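Local coordinates for transcriptional regulator, TetR family (Vibrio parahaemolyticus, PDB 3HE0), which probably binds cis-regulatory DNA and controls transcription as a dimeric, all-helical regulator of the TetR family, at residues L17-Q22 and Q35-E40; R89-N94 and L158-S163; R136-G141 and L150-L155. One frame throughout, in Å; residues are numbered along the deposited sequence.

Interaction 1 (L17-Q22 and Q35-E40)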
# COMPACT_ATOMS: atom_id res chain seq x y z
N LEU A 17 -7.88 23.53 2.56
CA LEU A 17 -7.57 22.11 2.68
C LEU A 17 -7.74 21.40 1.34
O LEU A 17 -6.94 20.54 0.99
CB LEU A 17 -8.44 21.41 3.74
CG LEU A 17 -8.00 21.59 5.19
CD1 LEU A 17 -8.93 20.81 6.07
CD2 LEU A 17 -6.55 21.20 5.46
N ALA A 18 -8.78 21.78 0.61
CA ALA A 18 -9.02 21.24 -0.73
C ALA A 18 -7.86 21.58 -1.66
O ALA A 18 -7.33 20.70 -2.29
CB ALA A 18 -10.32 21.76 -1.30
N ALA A 19 -7.44 22.85 -1.69
CA ALA A 19 -6.28 23.24 -2.53
C ALA A 19 -5.04 22.47 -2.10
O ALA A 19 -4.31 21.92 -2.94
CB ALA A 19 -6.01 24.74 -2.43
N ALA A 20 -4.83 22.38 -0.78
CA ALA A 20 -3.65 21.74 -0.23
C ALA A 20 -3.61 20.30 -0.64
O ALA A 20 -2.59 19.81 -1.11
CB ALA A 20 -3.66 21.82 1.29
N GLU A 21 -4.72 19.61 -0.43
CA GLU A 21 -4.85 18.19 -0.80
C GLU A 21 -4.61 17.96 -2.28
O GLU A 21 -3.93 17.01 -2.66
CB GLU A 21 -6.20 17.63 -0.35
CG GLU A 21 -6.19 17.44 1.14
CD GLU A 21 -7.56 17.27 1.76
OE1 GLU A 21 -8.54 17.15 1.01
OE2 GLU A 21 -7.63 17.27 3.00
N GLN A 22 -5.13 18.85 -3.13
CA GLN A 22 -4.88 18.75 -4.57
C GLN A 22 -3.38 18.83 -4.88
O GLN A 22 -2.84 18.00 -5.65
CB GLN A 22 -5.66 19.82 -5.35
CG GLN A 22 -5.49 19.71 -6.85
CD GLN A 22 -6.03 18.42 -7.42
OE1 GLN A 22 -7.05 17.90 -6.95
NE2 GLN A 22 -5.34 17.89 -8.42
N GLN A 35 2.82 29.68 -0.73
CA GLN A 35 2.49 30.66 -1.77
C GLN A 35 1.59 30.08 -2.86
O GLN A 35 0.56 30.67 -3.22
CB GLN A 35 3.76 31.23 -2.40
CG GLN A 35 3.56 32.56 -3.12
CD GLN A 35 3.12 33.68 -2.19
OE1 GLN A 35 2.00 34.17 -2.30
NE2 GLN A 35 3.99 34.08 -1.26
N LYS A 36 1.98 28.93 -3.40
CA LYS A 36 1.19 28.29 -4.45
C LYS A 36 -0.14 27.85 -3.85
O LYS A 36 -1.17 27.92 -4.52
CB LYS A 36 1.92 27.10 -5.08
CG LYS A 36 1.83 27.02 -6.64
CD LYS A 36 1.03 25.82 -7.17
CE LYS A 36 1.11 25.73 -8.73
NZ LYS A 36 0.35 24.60 -9.36
N LEU A 37 -0.11 27.44 -2.58
CA LEU A 37 -1.33 27.06 -1.88
C LEU A 37 -2.27 28.23 -1.93
O LEU A 37 -3.42 28.08 -2.33
CB LEU A 37 -1.04 26.64 -0.43
CG LEU A 37 -2.25 26.22 0.41
CD1 LEU A 37 -2.96 24.99 -0.16
CD2 LEU A 37 -1.82 25.93 1.81
N ALA A 38 -1.79 29.41 -1.55
CA ALA A 38 -2.65 30.58 -1.47
C ALA A 38 -3.17 30.93 -2.87
O ALA A 38 -4.36 31.24 -3.03
CB ALA A 38 -1.91 31.76 -0.83
N ASN A 39 -2.28 30.84 -3.86
CA ASN A 39 -2.63 31.02 -5.27
C ASN A 39 -3.72 30.05 -5.73
O ASN A 39 -4.73 30.46 -6.30
CB ASN A 39 -1.39 30.86 -6.19
CG ASN A 39 -0.37 31.99 -6.04
OD1 ASN A 39 -0.67 33.06 -5.52
ND2 ASN A 39 0.85 31.75 -6.50
N GLU A 40 -3.52 28.77 -5.46
CA GLU A 40 -4.48 27.73 -5.83
C GLU A 40 -5.77 27.73 -5.03
O GLU A 40 -6.81 27.32 -5.54
CB GLU A 40 -3.84 26.35 -5.73
CG GLU A 40 -2.91 26.01 -6.89
CD GLU A 40 -3.50 26.25 -8.28
OE1 GLU A 40 -3.90 25.25 -8.96
OE2 GLU A 40 -3.55 27.44 -8.71
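An apolar helix-helix contact, A19 and A20 against L37, lies within the DNA-binding part of this TetR-family regulator, where the first helix packs against the first helix of the predicted helix-turn-helix. The axes of segments 17-22 and 35-40 approach to 8.9 Å with their directions 122° apart, and the alanines are consistent with so close an approach: the CA atoms of A19 and E40 lie 5.9 Å apart, those of A20 and L37 6.0 Å. The larger partner is L37. With its CG anti to the backbone N (chi1 180°), the side chain sends one branch, CD1, onto helix 13-27, where it settles against main chain as much as side chain. CD1 lies 3.3 Å from A20 N, while A20 CB is 3.6 Å from the same methyl and A19 CB touches it from the neighbouring position, 3.8 Å away. One turn beyond L37, the backbone of E40 meets A19 CB, 4.0 Å from E40 C, at the more exposed border of the contact. L37 is enclosed by three other helices: besides A19 and A20 it meets I16 of helix 13-27, I48 of helix 45-49 and L58 of helix 55-74, whose V62 also meets A20.

Interaction 2 (R89-N94 and L158-S163)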
# COMPACT_ATOMS: atom_id res chain seq x y z
N ARG A 89 -19.65 -6.53 1.81
CA ARG A 89 -19.58 -6.33 0.37
C ARG A 89 -19.65 -4.86 0.01
O ARG A 89 -18.95 -4.41 -0.90
CB ARG A 89 -20.71 -7.10 -0.36
CG ARG A 89 -20.67 -6.99 -1.90
CD ARG A 89 -21.79 -7.79 -2.62
NE ARG A 89 -21.47 -9.21 -2.61
CZ ARG A 89 -21.94 -10.09 -1.73
NH1 ARG A 89 -21.56 -11.37 -1.83
NH2 ARG A 89 -22.78 -9.73 -0.76
N THR A 90 -20.52 -4.11 0.70
CA THR A 90 -20.67 -2.71 0.38
C THR A 90 -19.35 -1.96 0.58
O THR A 90 -18.87 -1.27 -0.32
CB THR A 90 -21.80 -2.04 1.24
OG1 THR A 90 -23.02 -2.77 1.07
CG2 THR A 90 -22.04 -0.60 0.83
N MSE A 91 -18.76 -2.12 1.75
CA MSE A 91 -17.53 -1.43 2.09
C MSE A 91 -16.40 -1.90 1.17
O MSE A 91 -15.59 -1.09 0.74
CB MSE A 91 -17.15 -1.69 3.55
CG MSE A 91 -18.07 -0.99 4.52
SE MSE A 91 -17.67 -1.47 6.36
CE MSE A 91 -18.96 -0.31 7.25
N TRP A 92 -16.37 -3.19 0.88
CA TRP A 92 -15.31 -3.74 0.01
C TRP A 92 -15.38 -3.03 -1.33
O TRP A 92 -14.37 -2.61 -1.86
CB TRP A 92 -15.51 -5.26 -0.15
CG TRP A 92 -14.34 -6.00 -0.67
CD1 TRP A 92 -13.51 -6.83 0.04
CD2 TRP A 92 -13.87 -6.02 -2.02
NE1 TRP A 92 -12.54 -7.35 -0.79
CE2 TRP A 92 -12.76 -6.87 -2.06
CE3 TRP A 92 -14.30 -5.41 -3.20
CZ2 TRP A 92 -12.05 -7.09 -3.22
CZ3 TRP A 92 -13.60 -5.65 -4.35
CH2 TRP A 92 -12.49 -6.48 -4.35
N LEU A 93 -16.59 -2.88 -1.87
CA LEU A 93 -16.79 -2.23 -3.17
C LEU A 93 -16.57 -0.72 -3.11
O LEU A 93 -16.07 -0.12 -4.06
CB LEU A 93 -18.19 -2.53 -3.72
CG LEU A 93 -18.35 -3.93 -4.33
CD1 LEU A 93 -19.81 -4.18 -4.73
CD2 LEU A 93 -17.43 -4.13 -5.53
N ASN A 94 -16.94 -0.10 -2.00
CA ASN A 94 -16.55 1.31 -1.81
C ASN A 94 -15.02 1.44 -1.86
O ASN A 94 -14.48 2.41 -2.41
CB ASN A 94 -17.08 1.87 -0.47
CG ASN A 94 -18.60 2.04 -0.45
OD1 ASN A 94 -19.22 2.15 -1.48
ND2 ASN A 94 -19.19 2.05 0.76
N LEU A 158 -6.39 -8.51 6.67
CA LEU A 158 -6.59 -9.72 5.89
C LEU A 158 -7.64 -9.60 4.79
O LEU A 158 -7.67 -10.43 3.88
CB LEU A 158 -7.02 -10.85 6.82
CG LEU A 158 -5.96 -11.41 7.75
CD1 LEU A 158 -6.71 -12.07 8.92
CD2 LEU A 158 -4.94 -12.33 7.02
N SER A 159 -8.46 -8.55 4.85
CA SER A 159 -9.63 -8.44 4.02
C SER A 159 -9.64 -7.08 3.28
O SER A 159 -9.07 -6.94 2.19
CB SER A 159 -10.89 -8.69 4.86
OG SER A 159 -11.03 -7.75 5.90
N PHE A 160 -10.22 -6.06 3.90
CA PHE A 160 -10.26 -4.73 3.31
C PHE A 160 -8.91 -4.20 2.85
O PHE A 160 -8.77 -3.83 1.68
CB PHE A 160 -10.90 -3.73 4.27
CG PHE A 160 -12.33 -4.03 4.61
CD1 PHE A 160 -13.24 -4.40 3.62
CD2 PHE A 160 -12.78 -3.96 5.91
CE1 PHE A 160 -14.58 -4.66 3.92
CE2 PHE A 160 -14.15 -4.23 6.21
CZ PHE A 160 -15.03 -4.59 5.21
N GLU A 161 -7.94 -4.14 3.76
CA GLU A 161 -6.67 -3.42 3.51
C GLU A 161 -5.90 -4.11 2.41
O GLU A 161 -5.13 -3.47 1.66
CB GLU A 161 -5.77 -3.27 4.77
CG GLU A 161 -6.21 -2.09 5.69
CD GLU A 161 -5.81 -2.26 7.15
OE1 GLU A 161 -4.62 -2.39 7.44
OE2 GLU A 161 -6.68 -2.26 8.04
N ALA A 162 -6.13 -5.40 2.28
CA ALA A 162 -5.40 -6.15 1.28
C ALA A 162 -5.97 -5.81 -0.09
O ALA A 162 -5.20 -5.58 -1.03
CB ALA A 162 -5.42 -7.66 1.57
N SER A 163 -7.29 -5.76 -0.21
CA SER A 163 -7.95 -5.44 -1.50
C SER A 163 -7.83 -3.94 -1.99
O SER A 163 -8.17 -3.61 -3.12
CB SER A 163 -9.41 -5.66 -1.31
OG SER A 163 -9.86 -4.60 -0.51
O HOH W 1 -11.32 -3.41 -2.40
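Helix 84-97 and the start of helix 160-171 meet in an aromatic cluster inside the all-helical C-terminal domain, the part that in TetR regulators commonly carries ligand binding and dimerisation. F160 reaches across with the CE1-CZ side of its ring, with W92 N and M91 CB standing obliquely to it: CE1 is 3.8 Å from W92 N and 3.9 Å from M91 CB. M91, a selenomethionine, has an extended chain beyond CG, and its SE stands 5.1 Å from the F160 ring centroid, 48° off the ring normal, an oblique Met-aromatic contact. W92 takes the other end of the contact. Its CG is anti to the backbone N (chi1 -164°), which swings the indole toward S163, whose CB comes within 3.6 Å of W92 CZ2 while OG lies over one face, offset toward the rim. Y88 meets both the F160 and W92 rings, and a glycerol, probably from the crystallisation liquor, sits beside F160; on helix 160-171, E161 forms a salt bridge with K169 of the second subunit and A162 packs on its G157. Two bonds hold S163 OG. It donates to F160 O within its own helix at 2.6 Å, and a water held over the centre of the indole donates both to W92 O and to S163 OG, 2.7 Å from the latter.

Interaction 3 (R136-G141 and L150-L155)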
# COMPACT_ATOMS: atom_id res chain seq x y z
N ARG A 136 -17.72 -2.21 14.04
CA ARG A 136 -18.99 -2.80 14.45
C ARG A 136 -19.25 -4.08 13.66
O ARG A 136 -19.66 -5.10 14.24
CB ARG A 136 -20.15 -1.82 14.30
CG ARG A 136 -21.31 -2.15 15.22
CD ARG A 136 -22.46 -1.20 14.95
NE ARG A 136 -23.41 -1.09 16.06
CZ ARG A 136 -23.20 -0.42 17.21
NH1 ARG A 136 -24.16 -0.38 18.14
NH2 ARG A 136 -22.03 0.19 17.44
N LEU A 137 -18.96 -4.04 12.35
CA LEU A 137 -18.97 -5.24 11.52
C LEU A 137 -18.12 -6.37 12.14
O LEU A 137 -18.61 -7.49 12.38
CB LEU A 137 -18.46 -4.93 10.10
CG LEU A 137 -18.23 -6.15 9.20
CD1 LEU A 137 -19.53 -6.83 8.76
CD2 LEU A 137 -17.45 -5.79 7.99
N PHE A 138 -16.86 -6.10 12.39
CA PHE A 138 -15.95 -7.16 12.86
C PHE A 138 -16.35 -7.62 14.29
O PHE A 138 -16.36 -8.83 14.59
CB PHE A 138 -14.49 -6.68 12.84
CG PHE A 138 -13.90 -6.53 11.45
CD1 PHE A 138 -14.08 -7.50 10.46
CD2 PHE A 138 -13.12 -5.42 11.14
CE1 PHE A 138 -13.53 -7.33 9.19
CE2 PHE A 138 -12.54 -5.27 9.86
CZ PHE A 138 -12.75 -6.22 8.90
N ASN A 139 -16.73 -6.68 15.16
CA ASN A 139 -17.17 -7.04 16.51
C ASN A 139 -18.41 -7.89 16.47
O ASN A 139 -18.48 -8.91 17.15
CB ASN A 139 -17.42 -5.82 17.40
CG ASN A 139 -16.14 -5.08 17.73
OD1 ASN A 139 -15.05 -5.66 17.73
ND2 ASN A 139 -16.28 -3.80 18.02
N GLN A 140 -19.36 -7.49 15.64
CA GLN A 140 -20.60 -8.22 15.55
C GLN A 140 -20.38 -9.62 14.99
O GLN A 140 -20.89 -10.62 15.53
CB GLN A 140 -21.59 -7.45 14.70
CG GLN A 140 -22.95 -8.06 14.73
CD GLN A 140 -23.99 -7.21 14.06
OE1 GLN A 140 -23.78 -6.00 13.83
NE2 GLN A 140 -25.12 -7.83 13.72
N GLY A 141 -19.58 -9.68 13.94
CA GLY A 141 -19.20 -10.95 13.36
C GLY A 141 -18.55 -11.88 14.35
O GLY A 141 -18.84 -13.07 14.33
N LEU A 150 -9.81 -12.58 15.91
CA LEU A 150 -8.53 -11.89 15.79
C LEU A 150 -8.83 -10.44 16.04
O LEU A 150 -9.98 -10.01 15.87
CB LEU A 150 -7.93 -12.13 14.39
CG LEU A 150 -7.62 -13.60 14.03
CD1 LEU A 150 -7.10 -13.74 12.59
CD2 LEU A 150 -6.61 -14.25 15.01
N ASP A 151 -7.84 -9.67 16.45
CA ASP A 151 -8.02 -8.23 16.58
C ASP A 151 -8.57 -7.66 15.28
O ASP A 151 -8.20 -8.14 14.18
CB ASP A 151 -6.68 -7.53 16.89
CG ASP A 151 -6.84 -6.01 17.14
OD1 ASP A 151 -7.00 -5.62 18.32
OD2 ASP A 151 -6.83 -5.20 16.17
N ASN A 152 -9.41 -6.62 15.40
CA ASN A 152 -9.99 -5.96 14.24
C ASN A 152 -8.93 -5.41 13.27
O ASN A 152 -9.17 -5.34 12.08
CB ASN A 152 -10.95 -4.83 14.66
CG ASN A 152 -12.21 -5.35 15.35
OD1 ASN A 152 -12.40 -6.54 15.52
ND2 ASN A 152 -13.08 -4.43 15.75
N GLU A 153 -7.76 -5.05 13.78
CA GLU A 153 -6.65 -4.62 12.94
C GLU A 153 -6.13 -5.74 12.03
O GLU A 153 -5.74 -5.48 10.88
CB GLU A 153 -5.48 -4.08 13.79
CG GLU A 153 -5.72 -2.65 14.33
CD GLU A 153 -5.84 -1.60 13.22
OE1 GLU A 153 -5.15 -1.75 12.17
OE2 GLU A 153 -6.63 -0.62 13.38
N VAL A 154 -6.15 -6.97 12.56
CA VAL A 154 -5.70 -8.14 11.79
C VAL A 154 -6.81 -8.50 10.78
O VAL A 154 -6.55 -8.70 9.60
CB VAL A 154 -5.37 -9.30 12.72
CG1 VAL A 154 -5.02 -10.60 11.93
CG2 VAL A 154 -4.24 -8.90 13.66
N LEU A 155 -8.05 -8.55 11.23
CA LEU A 155 -9.16 -8.83 10.33
C LEU A 155 -9.16 -7.81 9.17
O LEU A 155 -9.33 -8.17 8.00
CB LEU A 155 -10.48 -8.80 11.10
CG LEU A 155 -10.66 -9.89 12.17
CD1 LEU A 155 -11.99 -9.68 12.91
CD2 LEU A 155 -10.56 -11.30 11.55
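Segment 136-141 of helix 132-143 faces the first turn of helix 152-158, with F138 and N152 the nearest pair at 6.2 Å between their CA atoms. D151 occupies the N-cap of the second helix, its OD2 accepting from E153 N at 2.6 Å and its O from L155 N, which helps hold the first turn. The ring of F138 lies alongside N152 and L155, taking L155 over one face and N152 O obliquely. L155 CB lies over the centre of that face, 3.9 Å from the centroid and 10° off the normal, a CH-pi contact, while L155 CD1 runs on to F138 CB. Like L155, N152 runs past F138 in the opposite direction, bringing OD1 to 3.4 Å from F138 CB, with the amide plane turned 51° from the ring. Its CG lies anti to its carbonyl carbon, which carries the amide across to N139. There the contact becomes polar: N152 ND2 donates to N139 OD1 at 3.1 Å, with an N-H...O angle of 154°. The acceptor lies close to the amide plane of N152, but the donor stands well above the carbonyl plane of N139. N152 is gripped more widely, because its OD1 also accepts from K142 NZ and its ND2 donates to D135 OD1, bonds that help set the rotation of the buried amide. A sulfate, probably from the crystallisation liquor, lies near it. Helix 179-193 covers the apolar end, with I193 against both F138 and L155, while E153 forms a salt bridge with K169 of the second subunit, whose Y175 packs on V154.

Overall arrangement
Followed from the N terminus, interaction 1 comes first and is local: twelve residues lie between 17-22 and 35-40, and the contact joins the first two helices of the DNA-binding domain. It closes before interaction 2 opens, and its centre lies about 31 Å from that of interaction 2. Interaction 2 closes a much longer loop, from 89-94 to 158-163, and interaction 3, a short closure between 136-141 and 150-155, is nested inside it. These two meet directly, since F160 CE2 packs 3.6 Å from F138 CZ, and helices 152-158 and 160-171 run consecutively. Both also touch the second subunit.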